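Local atomic coordinates of uncharacterized protein (Thermus thermophilus HB8, PDB entry 4WVA), a protein that hydrolyses mannosylglycerate, a solute made under osmotic stress, to mannose and glycerate, and also cleaves glucosylglycerate, as a glycoside hydrolase of family GH63. Residues N238-Y249 against I262-L273; K298-L306 against L319-G327. One frame throughout, in Å; residues are numbered along the deposited sequence.

Interaction 1 (N238-Y249 against I262-L273)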
loop_
_atom_site.group_PDB
_atom_site.type_symbol
_atom_site.label_atom_id
_atom_site.label_comp_id
_atom_site.label_asym_id
_atom_site.label_seq_id
_atom_site.Cartn_x
_atom_site.Cartn_y
_atom_site.Cartn_z
ATOM N N ASN A 238 -17.686 -3.328 3.488
ATOM C CA ASN A 238 -16.327 -3.770 3.213
ATOM C C ASN A 238 -15.229 -2.889 3.776
ATOM O O ASN A 238 -14.186 -3.396 4.203
ATOM C CB ASN A 238 -16.153 -4.011 1.712
ATOM C CG ASN A 238 -16.719 -5.355 1.307
ATOM O OD1 ASN A 238 -16.077 -6.386 1.497
ATOM N ND2 ASN A 238 -17.955 -5.358 0.804
ATOM N N ALA A 239 -15.445 -1.581 3.803
ATOM C CA ALA A 239 -14.475 -0.699 4.431
ATOM C C ALA A 239 -14.404 -0.994 5.911
ATOM O O ALA A 239 -13.314 -1.042 6.502
ATOM C CB ALA A 239 -14.837 0.750 4.209
ATOM N N ILE A 240 -15.567 -1.192 6.522
ATOM C CA ILE A 240 -15.627 -1.522 7.953
ATOM C C ILE A 240 -14.965 -2.876 8.253
ATOM O O ILE A 240 -14.216 -3.025 9.246
ATOM C CB ILE A 240 -17.096 -1.422 8.464
ATOM C CG1 ILE A 240 -17.479 0.063 8.583
ATOM C CG2 ILE A 240 -17.306 -2.145 9.789
ATOM C CD1 ILE A 240 -18.952 0.283 8.752
ATOM N N LEU A 241 -15.200 -3.858 7.386
ATOM C CA LEU A 241 -14.548 -5.166 7.510
ATOM C C LEU A 241 -13.029 -5.085 7.359
ATOM O O LEU A 241 -12.292 -5.719 8.110
ATOM C CB LEU A 241 -15.145 -6.154 6.520
ATOM C CG LEU A 241 -14.507 -7.550 6.414
ATOM C CD1 LEU A 241 -14.429 -8.257 7.759
ATOM C CD2 LEU A 241 -15.279 -8.402 5.422
ATOM N N GLN A 242 -12.549 -4.305 6.394
ATOM C CA GLN A 242 -11.099 -4.146 6.233
ATOM C C GLN A 242 -10.501 -3.539 7.502
ATOM O O GLN A 242 -9.477 -3.994 7.988
ATOM C CB GLN A 242 -10.784 -3.284 5.014
ATOM C CG GLN A 242 -9.308 -2.909 4.840
ATOM C CD GLN A 242 -8.401 -4.062 4.403
ATOM O OE1 GLN A 242 -8.857 -5.157 4.065
ATOM N NE2 GLN A 242 -7.098 -3.802 4.415
ATOM N N ARG A 243 -11.124 -2.478 8.023
ATOM C CA ARG A 243 -10.642 -1.884 9.269
ATOM C C ARG A 243 -10.659 -2.909 10.401
ATOM O O ARG A 243 -9.683 -3.023 11.155
ATOM C CB ARG A 243 -11.449 -0.647 9.645
ATOM C CG ARG A 243 -11.073 -0.029 10.982
ATOM C CD ARG A 243 -9.613 0.363 11.127
ATOM N NE ARG A 243 -9.370 0.949 12.441
ATOM C CZ ARG A 243 -9.517 2.248 12.743
ATOM N NH1 ARG A 243 -9.871 3.126 11.831
ATOM N NH2 ARG A 243 -9.292 2.669 13.976
ATOM N N ALA A 244 -11.746 -3.669 10.499
ATOM C CA ALA A 244 -11.891 -4.639 11.556
ATOM C C ALA A 244 -10.844 -5.751 11.437
ATOM O O ALA A 244 -10.323 -6.198 12.450
ATOM C CB ALA A 244 -13.298 -5.200 11.564
ATOM N N ASN A 245 -10.551 -6.196 10.215
ATOM C CA ASN A 245 -9.465 -7.170 9.980
ATOM C C ASN A 245 -8.102 -6.656 10.455
ATOM O O ASN A 245 -7.354 -7.386 11.120
ATOM C CB ASN A 245 -9.341 -7.557 8.507
ATOM C CG ASN A 245 -10.420 -8.519 8.047
ATOM O OD1 ASN A 245 -10.875 -9.366 8.808
ATOM N ND2 ASN A 245 -10.811 -8.410 6.795
ATOM N N ARG A 246 -7.781 -5.410 10.135
ATOM C CA ARG A 246 -6.541 -4.812 10.611
ATOM C C ARG A 246 -6.471 -4.811 12.135
ATOM O O ARG A 246 -5.419 -5.098 12.740
ATOM C CB ARG A 246 -6.411 -3.365 10.105
ATOM C CG ARG A 246 -6.305 -3.265 8.602
ATOM C CD ARG A 246 -4.897 -3.213 8.117
ATOM N NE ARG A 246 -4.838 -3.029 6.660
ATOM C CZ ARG A 246 -3.701 -3.032 5.983
ATOM N NH1 ARG A 246 -2.544 -3.180 6.634
ATOM N NH2 ARG A 246 -3.715 -2.894 4.654
ATOM N N ASP A 247 -7.585 -4.471 12.773
ATOM C CA ASP A 247 -7.623 -4.435 14.223
ATOM C C ASP A 247 -7.618 -5.838 14.862
ATOM O O ASP A 247 -7.004 -6.028 15.924
ATOM C CB ASP A 247 -8.797 -3.584 14.700
ATOM C CG ASP A 247 -8.617 -2.120 14.355
ATOM O OD1 ASP A 247 -7.449 -1.678 14.331
ATOM O OD2 ASP A 247 -9.607 -1.439 14.061
ATOM N N LEU A 248 -8.264 -6.803 14.213
ATOM C CA LEU A 248 -8.229 -8.189 14.646
ATOM C C LEU A 248 -6.820 -8.783 14.572
ATOM O O LEU A 248 -6.414 -9.542 15.456
ATOM C CB LEU A 248 -9.209 -9.042 13.845
ATOM C CG LEU A 248 -9.465 -10.448 14.382
ATOM C CD1 LEU A 248 -10.120 -10.405 15.759
ATOM C CD2 LEU A 248 -10.325 -11.208 13.393
ATOM N N TYR A 249 -6.093 -8.430 13.508
ATOM C CA TYR A 249 -4.688 -8.801 13.362
ATOM C C TYR A 249 -3.882 -8.317 14.576
ATOM O O TYR A 249 -3.113 -9.063 15.182
ATOM C CB TYR A 249 -4.110 -8.215 12.068
ATOM C CG TYR A 249 -2.595 -8.312 12.039
ATOM C CD1 TYR A 249 -1.965 -9.453 11.549
ATOM C CD2 TYR A 249 -1.804 -7.291 12.537
ATOM C CE1 TYR A 249 -0.585 -9.574 11.559
ATOM C CE2 TYR A 249 -0.417 -7.403 12.555
ATOM C CZ TYR A 249 0.180 -8.544 12.065
ATOM O OH TYR A 249 1.563 -8.637 12.093
ATOM N N ILE A 262 -5.827 -14.104 8.958
ATOM C CA ILE A 262 -6.265 -12.702 8.957
ATOM C C ILE A 262 -5.417 -11.870 7.981
ATOM O O ILE A 262 -5.928 -10.992 7.291
ATOM C CB ILE A 262 -6.162 -12.092 10.369
ATOM C CG1 ILE A 262 -6.941 -12.911 11.401
ATOM C CG2 ILE A 262 -6.705 -10.666 10.367
ATOM C CD1 ILE A 262 -6.554 -12.585 12.830
ATOM N N GLU A 263 -4.114 -12.151 7.915
ATOM C CA GLU A 263 -3.246 -11.446 6.987
ATOM C C GLU A 263 -3.745 -11.591 5.538
ATOM O O GLU A 263 -3.723 -10.628 4.773
ATOM C CB GLU A 263 -1.803 -11.949 7.086
ATOM C CG GLU A 263 -1.133 -11.707 8.433
ATOM C CD GLU A 263 0.055 -12.619 8.670
ATOM O OE1 GLU A 263 0.618 -13.159 7.693
ATOM O OE2 GLU A 263 0.415 -12.807 9.841
ATOM N N GLU A 264 -4.187 -12.788 5.174
ATOM C CA GLU A 264 -4.719 -13.001 3.825
ATOM C C GLU A 264 -5.971 -12.168 3.597
ATOM O O GLU A 264 -6.117 -11.549 2.540
ATOM C CB GLU A 264 -5.003 -14.478 3.557
ATOM C CG GLU A 264 -3.873 -15.382 4.015
ATOM C CD GLU A 264 -3.696 -16.633 3.185
ATOM O OE1 GLU A 264 -4.624 -16.998 2.426
ATOM O OE2 GLU A 264 -2.606 -17.245 3.303
ATOM N N TRP A 265 -6.849 -12.093 4.599
ATOM C CA TRP A 265 -8.052 -11.279 4.454
ATOM C C TRP A 265 -7.685 -9.813 4.234
ATOM O O TRP A 265 -8.310 -9.099 3.432
ATOM C CB TRP A 265 -8.972 -11.373 5.678
ATOM C CG TRP A 265 -9.447 -12.767 6.006
ATOM C CD1 TRP A 265 -9.608 -13.809 5.149
ATOM C CD2 TRP A 265 -9.863 -13.240 7.294
ATOM N NE1 TRP A 265 -10.092 -14.905 5.819
ATOM C CE2 TRP A 265 -10.257 -14.583 7.139
ATOM C CE3 TRP A 265 -9.944 -12.662 8.562
ATOM C CZ2 TRP A 265 -10.694 -15.359 8.211
ATOM C CZ3 TRP A 265 -10.388 -13.432 9.616
ATOM C CH2 TRP A 265 -10.754 -14.770 9.432
ATOM N N ILE A 266 -6.696 -9.355 4.976
ATOM C CA ILE A 266 -6.271 -7.957 4.903
ATOM C C ILE A 266 -5.708 -7.621 3.508
ATOM O O ILE A 266 -6.062 -6.611 2.902
ATOM C CB ILE A 266 -5.217 -7.671 5.995
ATOM C CG1 ILE A 266 -5.877 -7.707 7.384
ATOM C CG2 ILE A 266 -4.547 -6.334 5.743
ATOM C CD1 ILE A 266 -4.920 -7.644 8.549
ATOM N N VAL A 267 -4.811 -8.463 3.024
ATOM C CA VAL A 267 -4.111 -8.190 1.782
ATOM C C VAL A 267 -5.065 -8.276 0.601
ATOM O O VAL A 267 -5.094 -7.381 -0.227
ATOM C CB VAL A 267 -2.906 -9.128 1.630
ATOM C CG1 VAL A 267 -2.265 -9.003 0.260
ATOM C CG2 VAL A 267 -1.912 -8.804 2.731
ATOM N N ARG A 268 -5.886 -9.318 0.569
ATOM C CA ARG A 268 -6.874 -9.455 -0.507
ATOM C C ARG A 268 -7.979 -8.411 -0.398
ATOM O O ARG A 268 -8.480 -7.927 -1.409
ATOM C CB ARG A 268 -7.411 -10.892 -0.565
ATOM C CG ARG A 268 -6.286 -11.871 -0.844
ATOM C CD ARG A 268 -6.661 -13.341 -0.876
ATOM N NE ARG A 268 -5.433 -14.170 -0.901
ATOM C CZ ARG A 268 -4.699 -14.457 -1.982
ATOM N NH1 ARG A 268 -5.037 -14.026 -3.196
ATOM N NH2 ARG A 268 -3.617 -15.221 -1.861
ATOM N N GLY A 269 -8.333 -8.022 0.828
ATOM C CA GLY A 269 -9.311 -6.982 1.030
ATOM C C GLY A 269 -8.863 -5.606 0.621
ATOM O O GLY A 269 -9.684 -4.776 0.205
ATOM N N GLU A 270 -7.563 -5.344 0.725
ATOM C CA GLU A 270 -7.032 -4.066 0.319
ATOM C C GLU A 270 -7.155 -3.934 -1.197
ATOM O O GLU A 270 -7.496 -2.870 -1.720
ATOM C CB GLU A 270 -5.566 -3.960 0.736
ATOM C CG GLU A 270 -4.984 -2.589 0.467
ATOM C CD GLU A 270 -3.679 -2.368 1.183
ATOM O OE1 GLU A 270 -3.150 -3.337 1.773
ATOM O OE2 GLU A 270 -3.187 -1.219 1.143
ATOM N N VAL A 271 -6.858 -5.025 -1.903
ATOM C CA VAL A 271 -7.001 -5.040 -3.358
ATOM C C VAL A 271 -8.465 -4.784 -3.726
ATOM O O VAL A 271 -8.751 -3.931 -4.543
ATOM C CB VAL A 271 -6.556 -6.365 -3.981
ATOM C CG1 VAL A 271 -6.892 -6.392 -5.467
ATOM C CG2 VAL A 271 -5.070 -6.579 -3.753
ATOM N N GLY A 272 -9.371 -5.515 -3.087
ATOM C CA GLY A 272 -10.803 -5.397 -3.389
ATOM C C GLY A 272 -11.359 -4.016 -3.105
ATOM O O GLY A 272 -12.055 -3.424 -3.919
ATOM N N LEU A 273 -11.059 -3.486 -1.926
ATOM C CA LEU A 273 -11.673 -2.209 -1.558
ATOM C C LEU A 273 -11.220 -1.100 -2.475
ATOM O O LEU A 273 -12.020 -0.267 -2.902
ATOM C CB LEU A 273 -11.393 -1.861 -0.078
ATOM C CG LEU A 273 -12.285 -0.760 0.517
ATOM C CD1 LEU A 273 -13.733 -1.194 0.589
ATOM C CD2 LEU A 273 -11.783 -0.339 1.892
#
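The R246 guanidinium carries I266 CG2 over one face, 3.4 Å above its plane and over its centre. E270 meets the same group at its edge, where R246 NH2 and E270 OE1 form a salt bridge of 3.0 Å. The carboxylate is turned well out of the guanidinium plane, by 73°. R246 leaves its helix away from the partner, and the bend at chi2 (-94°) brings its end back across I266. The Y249 ring takes E263 OE2 at its edge, 3.8 Å from CE1. The Y249 hydroxyl bonds to T151 O of the second subunit, and E263 OE1 pairs with R268 of that subunit. The W265 ring has I262 CA, from the preceding turn of its own helix, over one face and L248 CD2 at the edge. N245 OD1 approaches W265 CE3 obliquely, while N245 ND2 is hydrogen-bonded to Y143, whose ring also stacks on W265.

The protein is an (alpha/alpha)6 barrel, and helices 235-254 and 260-275, successive in the chain, probably belong to it. They run nearly antiparallel, at 148°, with the short segments' axes 9.2 Å apart. I266 is a knob in the hole formed by Q242, N245, R246 and Y249. Its CG1 lies 3.6 Å from N245 CB, and its CD1 packs 3.7 Å from Y249 CB. Q242, in the wall of this hole, lies against G269, and its side chain crosses that of I266 at about a right angle. At one end of the contact I262 CD1 meets L248 CG. At the other, L273 lays both methyls against the backbone of A239: CD1 reaches A239 N and N238 CB, and CD2 lies 3.7 Å from A239 CA. Beyond the pair, helix 121-146 packs on N245, L248 and W265, and V267 packs on V267 of both neighbouring subunits.

Interaction 2 (K298-L306 against L319-G327)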
loop_
_atom_site.group_PDB
_atom_site.type_symbol
_atom_site.label_atom_id
_atom_site.label_comp_id
_atom_site.label_asym_id
_atom_site.label_seq_id
_atom_site.Cartn_x
_atom_site.Cartn_y
_atom_site.Cartn_z
ATOM N N LYS A 298 -23.330 8.382 -5.202
ATOM C CA LYS A 298 -22.380 8.801 -4.170
ATOM C C LYS A 298 -23.102 8.927 -2.836
ATOM O O LYS A 298 -23.905 9.845 -2.647
ATOM C CB LYS A 298 -21.716 10.125 -4.558
ATOM C CG LYS A 298 -20.942 10.028 -5.878
ATOM C CD LYS A 298 -20.137 11.277 -6.183
ATOM C CE LYS A 298 -21.015 12.397 -6.685
ATOM N NZ LYS A 298 -20.277 13.627 -7.099
ATOM N N THR A 299 -22.831 7.994 -1.927
ATOM C CA THR A 299 -23.399 8.038 -0.589
ATOM C C THR A 299 -22.290 8.255 0.439
ATOM O O THR A 299 -21.091 8.154 0.125
ATOM C CB THR A 299 -24.160 6.755 -0.236
ATOM O OG1 THR A 299 -23.223 5.700 0.023
ATOM C CG2 THR A 299 -25.118 6.347 -1.359
ATOM N N SER A 300 -22.684 8.528 1.678
ATOM C CA SER A 300 -21.684 8.726 2.731
ATOM C C SER A 300 -20.841 7.462 2.964
ATOM O O SER A 300 -19.736 7.558 3.492
ATOM C CB SER A 300 -22.317 9.184 4.045
ATOM O OG SER A 300 -23.226 8.241 4.526
ATOM N N ALA A 301 -21.357 6.291 2.596
ATOM C CA ALA A 301 -20.593 5.048 2.744
ATOM C C ALA A 301 -19.308 5.054 1.918
ATOM O O ALA A 301 -18.328 4.428 2.285
ATOM C CB ALA A 301 -21.433 3.842 2.361
ATOM N N GLY A 302 -19.322 5.775 0.807
ATOM C CA GLY A 302 -18.165 5.895 -0.056
ATOM C C GLY A 302 -16.982 6.646 0.532
ATOM O O GLY A 302 -15.918 6.608 -0.055
ATOM N N PHE A 303 -17.168 7.327 1.666
ATOM C CA PHE A 303 -16.065 7.922 2.420
ATOM C C PHE A 303 -15.414 6.907 3.370
ATOM O O PHE A 303 -14.293 7.129 3.834
ATOM C CB PHE A 303 -16.524 9.128 3.239
ATOM C CG PHE A 303 -16.874 10.331 2.419
ATOM C CD1 PHE A 303 -15.890 11.261 2.079
ATOM C CD2 PHE A 303 -18.172 10.541 2.004
ATOM C CE1 PHE A 303 -16.205 12.378 1.329
ATOM C CE2 PHE A 303 -18.496 11.666 1.245
ATOM C CZ PHE A 303 -17.513 12.563 0.898
ATOM N N LEU A 304 -16.070 5.774 3.618
ATOM C CA LEU A 304 -15.609 4.888 4.678
ATOM C C LEU A 304 -14.275 4.184 4.376
ATOM O O LEU A 304 -13.614 3.771 5.311
ATOM C CB LEU A 304 -16.701 3.914 5.107
ATOM C CG LEU A 304 -17.873 4.575 5.848
ATOM C CD1 LEU A 304 -18.978 3.553 6.015
ATOM C CD2 LEU A 304 -17.433 5.117 7.201
ATOM N N PRO A 305 -13.831 4.112 3.105
ATOM C CA PRO A 305 -12.460 3.572 2.964
ATOM C C PRO A 305 -11.383 4.377 3.697
ATOM O O PRO A 305 -10.326 3.846 4.009
ATOM C CB PRO A 305 -12.267 3.500 1.449
ATOM C CG PRO A 305 -13.645 3.236 0.954
ATOM C CD PRO A 305 -14.515 4.137 1.805
ATOM N N LEU A 306 -11.643 5.642 3.994
ATOM C CA LEU A 306 -10.716 6.393 4.843
ATOM C C LEU A 306 -10.531 5.731 6.217
ATOM O O LEU A 306 -9.422 5.685 6.757
ATOM C CB LEU A 306 -11.207 7.822 5.017
ATOM C CG LEU A 306 -11.314 8.667 3.754
ATOM C CD1 LEU A 306 -12.189 9.888 4.015
ATOM C CD2 LEU A 306 -9.941 9.064 3.228
ATOM N N LEU A 319 -11.529 12.758 -1.975
ATOM C CA LEU A 319 -12.656 12.651 -1.050
ATOM C C LEU A 319 -12.838 13.921 -0.201
ATOM O O LEU A 319 -13.984 14.347 0.029
ATOM C CB LEU A 319 -12.518 11.411 -0.155
ATOM C CG LEU A 319 -12.735 10.056 -0.825
ATOM C CD1 LEU A 319 -12.513 8.919 0.181
ATOM C CD2 LEU A 319 -14.144 9.962 -1.408
ATOM N N ALA A 320 -11.741 14.519 0.259
ATOM C CA ALA A 320 -11.820 15.762 1.043
ATOM C C ALA A 320 -12.504 16.865 0.225
ATOM O O ALA A 320 -13.354 17.588 0.735
ATOM C CB ALA A 320 -10.452 16.210 1.500
ATOM N N GLN A 321 -12.155 16.947 -1.053
ATOM C CA GLN A 321 -12.794 17.894 -1.968
ATOM C C GLN A 321 -14.279 17.614 -2.110
ATOM O O GLN A 321 -15.101 18.535 -2.091
ATOM C CB GLN A 321 -12.102 17.872 -3.335
ATOM C CG GLN A 321 -10.701 18.423 -3.259
ATOM C CD GLN A 321 -10.005 18.525 -4.603
ATOM O OE1 GLN A 321 -10.112 17.645 -5.446
ATOM N NE2 GLN A 321 -9.278 19.605 -4.799
ATOM N N GLU A 322 -14.636 16.338 -2.212
ATOM C CA GLU A 322 -16.030 15.976 -2.343
ATOM C C GLU A 322 -16.815 16.344 -1.080
ATOM O O GLU A 322 -17.924 16.856 -1.188
ATOM C CB GLU A 322 -16.199 14.492 -2.670
ATOM C CG GLU A 322 -17.623 14.105 -3.036
ATOM C CD GLU A 322 -18.100 14.665 -4.375
ATOM O OE1 GLU A 322 -17.269 15.140 -5.191
ATOM O OE2 GLU A 322 -19.316 14.588 -4.624
ATOM N N ALA A 323 -16.254 16.084 0.104
ATOM C CA ALA A 323 -16.921 16.453 1.343
ATOM C C ALA A 323 -17.138 17.957 1.402
ATOM O O ALA A 323 -18.200 18.424 1.799
ATOM C CB ALA A 323 -16.140 16.007 2.556
ATOM N N GLU A 324 -16.121 18.699 1.008
ATOM C CA GLU A 324 -16.246 20.162 0.914
ATOM C C GLU A 324 -17.382 20.544 -0.050
ATOM O O GLU A 324 -18.195 21.413 0.267
ATOM C CB GLU A 324 -14.918 20.772 0.476
ATOM C CG GLU A 324 -14.947 22.296 0.348
ATOM C CD GLU A 324 -13.603 22.901 -0.030
ATOM O OE1 GLU A 324 -12.553 22.358 0.397
ATOM O OE2 GLU A 324 -13.599 23.926 -0.763
ATOM N N ARG A 325 -17.468 19.878 -1.199
ATOM C CA ARG A 325 -18.584 20.117 -2.144
ATOM C C ARG A 325 -19.946 19.907 -1.503
ATOM O O ARG A 325 -20.843 20.733 -1.657
ATOM C CB ARG A 325 -18.499 19.230 -3.386
ATOM C CG ARG A 325 -17.332 19.529 -4.282
ATOM C CD ARG A 325 -17.500 18.920 -5.663
ATOM N NE ARG A 325 -16.279 19.154 -6.414
ATOM C CZ ARG A 325 -15.214 18.352 -6.412
ATOM N NH1 ARG A 325 -15.214 17.200 -5.735
ATOM N NH2 ARG A 325 -14.148 18.695 -7.121
ATOM N N TRP A 326 -20.102 18.815 -0.755
ATOM C CA TRP A 326 -21.382 18.545 -0.101
ATOM C C TRP A 326 -21.702 19.654 0.884
ATOM O O TRP A 326 -22.865 20.042 1.027
ATOM C CB TRP A 326 -21.398 17.168 0.575
ATOM C CG TRP A 326 -21.299 16.046 -0.383
ATOM C CD1 TRP A 326 -20.913 16.110 -1.700
ATOM C CD2 TRP A 326 -21.542 14.654 -0.109
ATOM N NE1 TRP A 326 -20.922 14.848 -2.256
ATOM C CE2 TRP A 326 -21.306 13.944 -1.301
ATOM C CE3 TRP A 326 -21.962 13.949 1.028
ATOM C CZ2 TRP A 326 -21.467 12.545 -1.395
ATOM C CZ3 TRP A 326 -22.142 12.567 0.925
ATOM C CH2 TRP A 326 -21.895 11.886 -0.274
ATOM N N GLY A 327 -20.670 20.163 1.550
ATOM C CA GLY A 327 -20.785 21.292 2.463
ATOM C C GLY A 327 -21.130 22.629 1.819
ATOM O O GLY A 327 -21.530 23.552 2.518
#
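K298 NZ donates to E322 OE2 at 2.8 Å, in a salt bridge that ties the 298-306 segment to helix 313-327. The lysine meets this oxygen from above the carboxylate plane, 37° out of it. W326 NE1 donates to the same E322 OE2 at 2.9 Å, from the opposite face of that plane. R325 NH1 bonds to E322 OE1 on its anti side, completing a salt-bridge network of K298, E322 and R325. Three donors thus fix the rotation of the buried carboxylate, and the two cations probably favour its charged form. The bend at chi2 (69°) folds E322 back toward the indole N-H. With the carboxylate gone, as in an alanine here, K298 and R325 would probably lose their shared charge partner and the W326 N-H its acceptor, and the indole would be less firmly held.

The indole lies beside the backbone of K298 to S300, with T299 C and S300 N at its edge. Over one face stands F303, in a T-shaped pair with the planes at 89° and the F303 ring and W326 six-membered ring centroids 5.2 Å apart. F303 CE2 makes the approach, 3.7 Å from W326 CH2. Elsewhere the F303 rim abuts the helix: CE1 is 3.2 Å from L319 O, near the ring plane, and 3.8 Å from A323 CB. L306 CG packs on L319 CD1 at 3.8 Å. The G302 carbonyl oxygen is buried here and has no polar partner in the model.

The contact joins the 3-10 turn 300-303 and L306 of helix 305-308 to helix 313-327. F283 of strand 283-288 meets F303 edge to face. Helix 356-368 packs on S300, F303 and L306, and helix 235-254 packs on A301, L304 and P305.

Interactions 1 and 2 follow each other along the chain, and their centres lie 21 Å apart. They touch where L304 and P305 of 298-306 meet A239 and L273. A239 CB lies 3.4 Å from L304 O, and L273 CD2 lies 3.9 Å from P305 CB. A239 and L273, partners in interaction 1, therefore both pack on the 298-306 segment. W34, which probably binds substrate, lies near both contacts, about 10 Å from the side chain of A239 and about 8 Å from that of S300. S300 is closer still to W350, also a probable substrate-binding residue, at about 5 Å between side chains. Interaction 1 also borders the neighbouring subunits, which do not touch the segments of interaction 2.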